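Local coordinates for extracellular solute-binding protein, family 1 (Bifidobacterium longum subsp. infantis ATCC 15697, PDB 3QUF), which probably captures a small solute, as family 1 solute-binding proteins do, and hands it to a membrane transporter for uptake, at residues D113-N119 against L342-Y346; T176-F182 against V237-K241; D206-W212 against Y368-P373. One frame throughout, in Å; residues are numbered along the deposited sequence.

Contact 1 of 3, residues D113-N119 against L342-Y346; sequences DGIDDTN and LSSKY. With SO4 (sulfate ion), chain D.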
loop_
_atom_site.group_PDB
_atom_site.type_symbol
_atom_site.label_atom_id
_atom_site.label_comp_id
_atom_site.label_asym_id
_atom_site.label_seq_id
_atom_site.Cartn_x
_atom_site.Cartn_y
_atom_site.Cartn_z
ATOM N N ASP A 113 -15.367 -5.487 -13.780
ATOM C CA ASP A 113 -16.460 -4.780 -13.164
ATOM C C ASP A 113 -16.476 -5.043 -11.652
ATOM O O ASP A 113 -16.126 -6.138 -11.170
ATOM C CB ASP A 113 -17.786 -5.136 -13.841
ATOM C CG ASP A 113 -17.898 -4.586 -15.262
ATOM O OD1 ASP A 113 -17.145 -3.675 -15.675
ATOM O OD2 ASP A 113 -18.802 -5.051 -15.968
ATOM N N GLY A 114 -16.800 -3.997 -10.885
ATOM C CA GLY A 114 -16.911 -4.102 -9.430
ATOM C C GLY A 114 -15.719 -3.524 -8.689
ATOM O O GLY A 114 -15.751 -3.352 -7.468
ATOM N N ILE A 115 -14.638 -3.242 -9.429
ATOM C CA ILE A 115 -13.434 -2.682 -8.852
ATOM C C ILE A 115 -13.337 -1.230 -9.264
ATOM O O ILE A 115 -13.373 -0.903 -10.459
ATOM C CB ILE A 115 -12.190 -3.445 -9.383
ATOM C CG1 ILE A 115 -12.297 -4.937 -9.064
ATOM C CG2 ILE A 115 -10.867 -2.818 -8.850
ATOM C CD1 ILE A 115 -11.340 -5.834 -9.804
ATOM N N ASP A 116 -13.235 -0.337 -8.292
ATOM C CA ASP A 116 -13.287 1.095 -8.613
ATOM C C ASP A 116 -12.130 1.495 -9.547
ATOM O O ASP A 116 -11.019 1.009 -9.454
ATOM C CB ASP A 116 -13.272 1.940 -7.321
ATOM C CG ASP A 116 -14.582 1.853 -6.513
ATOM O OD1 ASP A 116 -15.610 1.324 -7.024
ATOM O OD2 ASP A 116 -14.604 2.343 -5.347
ATOM N N ASP A 117 -12.438 2.415 -10.476
ATOM C CA ASP A 117 -11.472 2.772 -11.530
ATOM C C ASP A 117 -10.120 3.304 -11.011
ATOM O O ASP A 117 -9.078 3.110 -11.644
ATOM C CB ASP A 117 -12.131 3.748 -12.465
ATOM C CG ASP A 117 -13.134 3.075 -13.406
ATOM O OD1 ASP A 117 -13.202 1.827 -13.468
ATOM O OD2 ASP A 117 -13.835 3.822 -14.133
ATOM N N THR A 118 -10.097 3.969 -9.858
ATOM C CA THR A 118 -8.855 4.471 -9.286
ATOM C C THR A 118 -7.864 3.372 -8.976
ATOM O O THR A 118 -6.644 3.617 -8.919
ATOM C CB THR A 118 -9.112 5.247 -7.990
ATOM O OG1 THR A 118 -10.023 4.528 -7.154
ATOM C CG2 THR A 118 -9.735 6.618 -8.310
ATOM N N ASN A 119 -8.364 2.150 -8.787
ATOM C CA ASN A 119 -7.482 1.006 -8.509
ATOM C C ASN A 119 -6.655 0.529 -9.711
ATOM O O ASN A 119 -5.741 -0.304 -9.562
ATOM C CB ASN A 119 -8.276 -0.140 -7.930
ATOM C CG ASN A 119 -8.860 0.196 -6.609
ATOM O OD1 ASN A 119 -8.141 0.642 -5.696
ATOM N ND2 ASN A 119 -10.178 0.028 -6.478
ATOM N N LEU A 342 -10.781 -5.439 -3.091
ATOM C CA LEU A 342 -11.062 -4.231 -3.861
ATOM C C LEU A 342 -12.314 -4.303 -4.744
ATOM O O LEU A 342 -12.590 -3.375 -5.519
ATOM C CB LEU A 342 -9.839 -3.883 -4.711
ATOM C CG LEU A 342 -8.621 -3.378 -3.970
ATOM C CD1 LEU A 342 -7.450 -3.249 -4.985
ATOM C CD2 LEU A 342 -8.889 -1.968 -3.330
ATOM N N SER A 343 -13.079 -5.375 -4.653
ATOM C CA SER A 343 -14.232 -5.600 -5.508
ATOM C C SER A 343 -15.511 -5.636 -4.701
ATOM O O SER A 343 -15.585 -6.246 -3.634
ATOM C CB SER A 343 -14.088 -6.911 -6.260
ATOM O OG SER A 343 -15.273 -7.211 -6.994
ATOM N N SER A 344 -16.541 -5.003 -5.231
ATOM C CA SER A 344 -17.860 -5.020 -4.582
ATOM C C SER A 344 -18.539 -6.385 -4.619
ATOM O O SER A 344 -19.568 -6.579 -3.982
ATOM C CB SER A 344 -18.769 -3.975 -5.224
ATOM O OG SER A 344 -18.997 -4.291 -6.576
ATOM N N LYS A 345 -17.936 -7.360 -5.301
ATOM C CA LYS A 345 -18.499 -8.702 -5.314
ATOM C C LYS A 345 -18.261 -9.448 -4.018
ATOM O O LYS A 345 -18.947 -10.435 -3.750
ATOM C CB LYS A 345 -17.933 -9.498 -6.464
ATOM C CG LYS A 345 -18.215 -8.875 -7.826
ATOM C CD LYS A 345 -17.713 -9.771 -8.890
ATOM C CE LYS A 345 -17.780 -9.120 -10.243
ATOM N NZ LYS A 345 -17.429 -10.116 -11.295
ATOM N N TYR A 346 -17.341 -8.966 -3.181
ATOM C CA TYR A 346 -17.146 -9.568 -1.878
ATOM C C TYR A 346 -16.553 -8.586 -0.927
ATOM O O TYR A 346 -15.599 -7.929 -1.250
ATOM C CB TYR A 346 -16.193 -10.767 -1.977
ATOM C CG TYR A 346 -15.827 -11.336 -0.627
ATOM C CD1 TYR A 346 -16.693 -12.155 0.061
ATOM C CD2 TYR A 346 -14.627 -11.024 -0.040
ATOM C CE1 TYR A 346 -16.378 -12.642 1.319
ATOM C CE2 TYR A 346 -14.287 -11.526 1.216
ATOM C CZ TYR A 346 -15.168 -12.343 1.879
ATOM O OH TYR A 346 -14.845 -12.821 3.144
HETATM S S SO4 D . -18.297 -1.190 -11.952
HETATM O O1 SO4 D . -16.890 -1.556 -12.050
HETATM O O2 SO4 D . -18.455 0.203 -12.367
HETATM O O3 SO4 D . -19.099 -2.052 -12.821
HETATM O O4 SO4 D . -18.747 -1.333 -10.566
HETATM O O HOH W 1 -17.030 -8.150 -13.037
HETATM O O HOH W 2 -13.356 -0.816 -5.511
#

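Contact 2 of 3, residues T176-F182 against V237-K241; sequences TAFLEDF and VIPQK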
loop_
_atom_site.group_PDB
_atom_site.type_symbol
_atom_site.label_atom_id
_atom_site.label_comp_id
_atom_site.label_asym_id
_atom_site.label_seq_id
_atom_site.Cartn_x
_atom_site.Cartn_y
_atom_site.Cartn_z
ATOM N N THR A 176 5.700 8.720 25.943
ATOM C CA THR A 176 6.202 9.032 24.612
ATOM C C THR A 176 4.997 9.087 23.687
ATOM O O THR A 176 4.222 8.141 23.652
ATOM C CB THR A 176 7.179 7.942 24.179
ATOM O OG1 THR A 176 8.271 7.913 25.123
ATOM C CG2 THR A 176 7.702 8.188 22.795
ATOM N N ALA A 177 4.841 10.199 22.959
ATOM C CA ALA A 177 3.645 10.394 22.148
ATOM C C ALA A 177 3.621 9.448 20.962
ATOM O O ALA A 177 2.596 8.822 20.686
ATOM C CB ALA A 177 3.543 11.856 21.671
ATOM N N PHE A 178 4.742 9.359 20.252
ATOM C CA PHE A 178 4.781 8.696 18.958
ATOM C C PHE A 178 6.187 8.213 18.642
ATOM O O PHE A 178 7.191 8.906 18.902
ATOM C CB PHE A 178 4.309 9.689 17.888
ATOM C CG PHE A 178 4.356 9.146 16.495
ATOM C CD1 PHE A 178 3.695 7.963 16.182
ATOM C CD2 PHE A 178 5.035 9.815 15.480
ATOM C CE1 PHE A 178 3.727 7.457 14.882
ATOM C CE2 PHE A 178 5.068 9.329 14.191
ATOM C CZ PHE A 178 4.411 8.140 13.885
ATOM N N LEU A 179 6.255 6.995 18.117
ATOM C CA LEU A 179 7.467 6.473 17.560
ATOM C C LEU A 179 7.118 5.854 16.229
ATOM O O LEU A 179 5.986 5.364 16.029
ATOM C CB LEU A 179 8.069 5.401 18.458
ATOM C CG LEU A 179 8.586 5.797 19.811
ATOM C CD1 LEU A 179 9.047 4.503 20.486
ATOM C CD2 LEU A 179 9.726 6.818 19.710
ATOM N N GLU A 180 8.085 5.851 15.324
ATOM C CA GLU A 180 7.878 5.255 14.014
ATOM C C GLU A 180 9.120 4.585 13.466
ATOM O O GLU A 180 10.223 4.997 13.763
ATOM C CB GLU A 180 7.415 6.323 13.066
ATOM C CG GLU A 180 6.866 5.801 11.762
ATOM C CD GLU A 180 6.056 6.863 11.006
ATOM O OE1 GLU A 180 6.331 8.069 11.175
ATOM O OE2 GLU A 180 5.174 6.468 10.254
ATOM N N ASP A 181 8.904 3.516 12.726
ATOM C CA ASP A 181 9.971 2.820 12.017
ATOM C C ASP A 181 10.325 3.630 10.741
ATOM O O ASP A 181 9.545 3.652 9.830
ATOM C CB ASP A 181 9.488 1.415 11.655
ATOM C CG ASP A 181 10.492 0.622 10.832
ATOM O OD1 ASP A 181 11.733 0.819 11.003
ATOM O OD2 ASP A 181 10.028 -0.212 10.013
ATOM N N PHE A 182 11.453 4.346 10.761
ATOM C CA PHE A 182 11.976 5.088 9.585
ATOM C C PHE A 182 13.031 4.304 8.750
ATOM O O PHE A 182 13.608 4.872 7.821
ATOM C CB PHE A 182 12.638 6.393 10.027
ATOM C CG PHE A 182 11.776 7.256 10.868
ATOM C CD1 PHE A 182 10.466 7.515 10.491
ATOM C CD2 PHE A 182 12.270 7.841 12.009
ATOM C CE1 PHE A 182 9.652 8.330 11.271
ATOM C CE2 PHE A 182 11.466 8.656 12.800
ATOM C CZ PHE A 182 10.160 8.901 12.431
ATOM N N VAL A 237 7.509 15.660 18.926
ATOM C CA VAL A 237 6.446 14.636 18.747
ATOM C C VAL A 237 6.920 13.470 17.866
ATOM O O VAL A 237 6.604 12.320 18.155
ATOM C CB VAL A 237 5.127 15.282 18.241
ATOM C CG1 VAL A 237 4.009 14.227 17.967
ATOM C CG2 VAL A 237 4.641 16.323 19.266
ATOM N N ILE A 238 7.709 13.752 16.830
ATOM C CA ILE A 238 8.501 12.727 16.149
ATOM C C ILE A 238 9.950 12.840 16.680
ATOM O O ILE A 238 10.724 13.674 16.190
ATOM C CB ILE A 238 8.502 12.880 14.635
ATOM C CG1 ILE A 238 7.063 12.873 14.089
ATOM C CG2 ILE A 238 9.270 11.740 14.021
ATOM C CD1 ILE A 238 6.952 13.162 12.572
ATOM N N PRO A 239 10.310 12.003 17.662
ATOM C CA PRO A 239 11.530 12.283 18.462
ATOM C C PRO A 239 12.804 11.694 17.848
ATOM O O PRO A 239 12.727 10.733 17.089
ATOM C CB PRO A 239 11.178 11.649 19.805
ATOM C CG PRO A 239 10.400 10.402 19.417
ATOM C CD PRO A 239 9.571 10.836 18.195
ATOM N N GLN A 240 13.991 12.253 18.160
ATOM C CA GLN A 240 15.225 11.726 17.540
ATOM C C GLN A 240 15.466 10.289 18.003
ATOM O O GLN A 240 16.086 9.516 17.294
ATOM C CB GLN A 240 16.485 12.591 17.808
ATOM C CG GLN A 240 16.461 13.977 17.123
ATOM C CD GLN A 240 15.897 15.016 18.066
ATOM O OE1 GLN A 240 15.032 14.698 18.887
ATOM N NE2 GLN A 240 16.428 16.256 18.003
ATOM N N LYS A 241 14.941 9.939 19.159
ATOM C CA LYS A 241 15.076 8.581 19.686
ATOM C C LYS A 241 14.325 7.559 18.859
ATOM O O LYS A 241 14.518 6.359 19.056
ATOM C CB LYS A 241 14.629 8.502 21.151
ATOM C CG LYS A 241 13.154 8.482 21.380
ATOM C CD LYS A 241 12.861 8.561 22.840
ATOM C CE LYS A 241 11.395 8.645 23.103
ATOM N NZ LYS A 241 11.061 8.729 24.535
HETATM O O HOH W 3 6.837 11.502 20.957
#

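Contact 3 of 3, residues D206-W212 against Y368-P373; sequences DLDADIW and YWVNWP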
loop_
_atom_site.group_PDB
_atom_site.type_symbol
_atom_site.label_atom_id
_atom_site.label_comp_id
_atom_site.label_asym_id
_atom_site.label_seq_id
_atom_site.Cartn_x
_atom_site.Cartn_y
_atom_site.Cartn_z
ATOM N N ASP A 206 -3.576 7.525 -8.052
ATOM C CA ASP A 206 -2.142 7.708 -8.000
ATOM C C ASP A 206 -1.837 9.186 -7.712
ATOM O O ASP A 206 -1.700 10.014 -8.635
ATOM C CB ASP A 206 -1.533 7.232 -9.315
ATOM C CG ASP A 206 -0.001 7.148 -9.270
ATOM O OD1 ASP A 206 0.602 7.379 -8.195
ATOM O OD2 ASP A 206 0.585 6.865 -10.336
ATOM N N LEU A 207 -1.791 9.530 -6.423
ATOM C CA LEU A 207 -1.802 10.905 -5.972
ATOM C C LEU A 207 -0.598 11.714 -6.423
ATOM O O LEU A 207 -0.728 12.896 -6.674
ATOM C CB LEU A 207 -1.992 11.002 -4.449
ATOM C CG LEU A 207 -3.261 10.389 -3.872
ATOM C CD1 LEU A 207 -3.216 10.576 -2.290
ATOM C CD2 LEU A 207 -4.550 11.037 -4.479
ATOM N N ASP A 208 0.549 11.054 -6.570
ATOM C CA ASP A 208 1.782 11.692 -6.987
ATOM C C ASP A 208 1.934 11.810 -8.525
ATOM O O ASP A 208 2.998 12.172 -9.025
ATOM C CB ASP A 208 3.000 10.947 -6.399
ATOM C CG ASP A 208 3.296 11.336 -4.987
ATOM O OD1 ASP A 208 3.776 12.462 -4.763
ATOM O OD2 ASP A 208 3.096 10.495 -4.087
ATOM N N ALA A 209 0.862 11.571 -9.278
ATOM C CA ALA A 209 0.991 11.546 -10.745
ATOM C C ALA A 209 1.537 12.806 -11.412
ATOM O O ALA A 209 2.135 12.672 -12.503
ATOM C CB ALA A 209 -0.335 11.076 -11.419
ATOM N N ASP A 210 1.334 13.987 -10.846
ATOM C CA ASP A 210 1.929 15.242 -11.402
ATOM C C ASP A 210 3.459 15.124 -11.406
ATOM O O ASP A 210 4.114 15.550 -12.374
ATOM C CB ASP A 210 1.536 16.512 -10.626
ATOM C CG ASP A 210 0.081 16.948 -10.868
ATOM O OD1 ASP A 210 -0.526 16.446 -11.830
ATOM O OD2 ASP A 210 -0.435 17.806 -10.108
ATOM N N ILE A 211 4.026 14.550 -10.346
ATOM C CA ILE A 211 5.470 14.297 -10.332
ATOM C C ILE A 211 5.851 13.253 -11.375
ATOM O O ILE A 211 6.791 13.463 -12.164
ATOM C CB ILE A 211 5.993 13.958 -8.931
ATOM C CG1 ILE A 211 5.821 15.173 -8.023
ATOM C CG2 ILE A 211 7.487 13.533 -8.969
ATOM C CD1 ILE A 211 6.051 14.886 -6.531
ATOM N N TRP A 212 5.123 12.154 -11.440
ATOM C CA TRP A 212 5.511 11.077 -12.355
ATOM C C TRP A 212 5.462 11.567 -13.798
ATOM O O TRP A 212 6.301 11.196 -14.608
ATOM C CB TRP A 212 4.630 9.855 -12.220
ATOM C CG TRP A 212 4.319 9.332 -10.856
ATOM C CD1 TRP A 212 3.197 8.737 -10.509
ATOM C CD2 TRP A 212 5.195 9.255 -9.696
ATOM N NE1 TRP A 212 3.236 8.329 -9.210
ATOM C CE2 TRP A 212 4.466 8.635 -8.686
ATOM C CE3 TRP A 212 6.502 9.685 -9.427
ATOM C CZ2 TRP A 212 4.994 8.374 -7.407
ATOM C CZ3 TRP A 212 7.012 9.453 -8.142
ATOM C CH2 TRP A 212 6.260 8.790 -7.170
ATOM N N TYR A 368 -3.565 5.377 0.327
ATOM C CA TYR A 368 -2.488 5.685 -0.591
ATOM C C TYR A 368 -1.164 5.166 -0.047
ATOM O O TYR A 368 -0.997 5.049 1.151
ATOM C CB TYR A 368 -2.395 7.205 -0.835
ATOM C CG TYR A 368 -1.353 7.597 -1.841
ATOM C CD1 TYR A 368 -1.456 7.174 -3.156
ATOM C CD2 TYR A 368 -0.205 8.335 -1.473
ATOM C CE1 TYR A 368 -0.516 7.503 -4.110
ATOM C CE2 TYR A 368 0.695 8.722 -2.405
ATOM C CZ TYR A 368 0.561 8.268 -3.742
ATOM O OH TYR A 368 1.474 8.579 -4.704
ATOM N N TRP A 369 -0.250 4.889 -0.963
ATOM C CA TRP A 369 1.139 4.608 -0.675
ATOM C C TRP A 369 1.953 5.138 -1.864
ATOM O O TRP A 369 1.462 5.147 -2.990
ATOM C CB TRP A 369 1.352 3.091 -0.484
ATOM C CG TRP A 369 2.683 2.790 0.147
ATOM C CD1 TRP A 369 3.764 2.183 -0.443
ATOM C CD2 TRP A 369 3.068 3.075 1.496
ATOM N NE1 TRP A 369 4.804 2.088 0.458
ATOM C CE2 TRP A 369 4.400 2.644 1.651
ATOM C CE3 TRP A 369 2.424 3.692 2.580
ATOM C CZ2 TRP A 369 5.086 2.785 2.849
ATOM C CZ3 TRP A 369 3.102 3.826 3.749
ATOM C CH2 TRP A 369 4.431 3.379 3.878
ATOM N N VAL A 370 3.173 5.607 -1.617
ATOM C CA VAL A 370 4.028 6.084 -2.715
ATOM C C VAL A 370 4.632 4.870 -3.447
ATOM O O VAL A 370 5.576 4.233 -2.948
ATOM C CB VAL A 370 5.123 7.029 -2.252
ATOM C CG1 VAL A 370 5.948 7.525 -3.464
ATOM C CG2 VAL A 370 4.510 8.318 -1.552
ATOM N N ASN A 371 4.091 4.567 -4.611
ATOM C CA ASN A 371 4.507 3.404 -5.413
ATOM C C ASN A 371 5.268 3.942 -6.623
ATOM O O ASN A 371 4.705 4.192 -7.708
ATOM C CB ASN A 371 3.287 2.535 -5.788
ATOM C CG ASN A 371 2.735 1.758 -4.617
ATOM O OD1 ASN A 371 1.530 1.839 -4.278
ATOM N ND2 ASN A 371 3.584 1.015 -3.997
ATOM N N TRP A 372 6.560 4.186 -6.448
ATOM C CA TRP A 372 7.349 4.881 -7.446
ATOM C C TRP A 372 7.308 4.125 -8.789
ATOM O O TRP A 372 7.489 2.916 -8.796
ATOM C CB TRP A 372 8.806 4.944 -7.059
ATOM C CG TRP A 372 9.075 5.190 -5.591
ATOM C CD1 TRP A 372 9.208 4.252 -4.631
ATOM C CD2 TRP A 372 9.269 6.453 -4.947
ATOM N NE1 TRP A 372 9.468 4.839 -3.420
ATOM C CE2 TRP A 372 9.521 6.193 -3.591
ATOM C CE3 TRP A 372 9.307 7.771 -5.392
ATOM C CZ2 TRP A 372 9.800 7.202 -2.680
ATOM C CZ3 TRP A 372 9.566 8.769 -4.472
ATOM C CH2 TRP A 372 9.783 8.480 -3.149
ATOM N N PRO A 373 7.085 4.827 -9.901
ATOM C CA PRO A 373 7.063 4.103 -11.182
ATOM C C PRO A 373 8.397 3.799 -11.810
ATOM O O PRO A 373 8.459 3.129 -12.851
ATOM C CB PRO A 373 6.230 5.018 -12.091
ATOM C CG PRO A 373 6.426 6.361 -11.533
ATOM C CD PRO A 373 6.452 6.144 -10.039
HETATM O O HOH W 4 2.048 6.217 -6.109
#

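Contact 1 of 3, residues D113-N119 against L342-Y346
Gly114 meets Ser343 and Ser344 on a backbone turned to a positive phi of 103°, where a side chain would jam against the preceding carbonyl oxygen and crowd Ser343 OG. Ser344 N donates to Gly114 O at 2.9 Å, nearly straight but tilted from the carbonyl plane, and Ser343 CA adds a CA-H...O contact to the same oxygen. The other end of this glycine is also engaged: Gly114 N donates to sulfate O1 at 2.7 Å, the ion probably coming from the crystallisation liquor. Lys345, extended beyond CG, passes CE 3.5 Å from Asp113 O; its NZ reaches that oxygen through a water and binds Asn325 O directly. A second water joins Asp116 N to Leu342 O. Nearby, the side chains of Leu342 and Asn119 cross obliquely, Leu342 CD2 lying 3.6 Å from Asn119 OD1. Asn119 has CG anti to the carbonyl carbon (chi1 -64°), which folds ND2 back to a weak bond with Asp116 O. With an alanine here, the Leu342 methyls would probably face a gap and Asp116 O would lose its weak side-chain donor, keeping the backbone bond from this residue. Ser343 OG accepts Lys345 N in an ST turn and bonds Asn325. The contact also meets helix 327-337, through Ser343 on Leu330, and strand 367-368, whose Phe367 packs against both Leu342 and Asn119.

Contact 2 of 3, residues T176-F182 against V237-K241
Phe178 and Ile238 are brought side by side by complementary first torsions: the phenyl group stands anti to the backbone N (chi1 178°), while Ile238 has CG1 anti to its carbonyl carbon (chi1 -56°). The two side chains point the same way, and Ile238 CG1 meets the ring at its edge, 3.9 Å from Phe178 CD2. The other branch of the isoleucine serves a second ring, with Ile238 CG2 3.4 Å from Phe182 CZ, again at the edge; Glu180 O sits over one face of the Phe182 ring. One aliphatic side chain is thus shared between two aromatic rims. Pro239 packs next along the segment. Its CD lies only 3.1 Å from Phe178 O, a tight approach, and its CG touches Leu179 CD2 at 3.7 Å, the two side chains crossing at about a right angle. At the outer end, Lys241 stretches its extended chain along the surface and meets Thr176 tip to tip, NZ donating to OG1 at 3.0 Å. No direct backbone bond joins the segments; instead a water accepts from Phe178 N and donates to Val237 O. Strand 176-178, paired in parallel with strand 259-264, is thereby joined to the loop after helix 223-234. The chemistry implies a largely buried apolar seam with a single water-bridged backbone pair, finished at its exposed end by a lysine-to-hydroxyl hydrogen bond, a charged donor meeting a neutral acceptor.

Contact 3 of 3, residues D206-W212 against Y368-P373
Trp212 and Pro373 form the dense part of this contact: Pro373 CD stands over the six-membered ring of Trp212 in a CH-pi contact, 3.4 Å from its centroid and 13° off the normal. The opposite face of the indole carries Asp208 O, toward the rim, and Val370 CG1 abuts the ring edge. Leu207 packs over a face of the Tyr368 ring, CB toward the rim and CD1 3.5 Å from Tyr368 CG. That tyrosine, with CG anti to the backbone N (chi1 -177°), carries its hydroxyl to the start of helix 209-212, where OH donates to the anti side of Asp208 OD2 at 2.6 Å and receives a longer bond from Asp208 N. Asp208 OD1 is held separately by Tyr198 and Trp222.

The looser side is bridged by water. One molecule donates to Asp206 OD1 and to Tyr368 OH and accepts from Asn371 N, linking the segments through three polar groups; Trp212 NE1 donates to Asp206 OD1 at 3.0 Å, and that oxygen lies nearly in the indole plane. Asn371 and Pro373 also bond, through their carbonyls, to Arg94 and Thr95 of helix 94-100. Such a chain leaving the sheet at strand 367-368 and running between helical regions is consistent with the interlobe cleft of the two-lobed solute-binding fold.

Contacts 1 and 2 lie on opposite sides of the chain's centre, their own centres 36 Å apart, while contact 3 lies nearer the middle. Contact 3 comes within about 5 Å of contact 1 and about 7 Å of contact 2 by nearest atoms, without touching either. Strand 367-368 relates contacts 1 and 3: Phe367 packs on contact 1, and the next residue, Tyr368, opens a segment of contact 3. Helix 376-391, which follows that segment, supplies Gln387 and Gln388 to Phe182 O of contact 2. An acetic acid molecule about 6 Å from the Pro373 side chain may mark a pocket, but probably came from the crystallisation liquor.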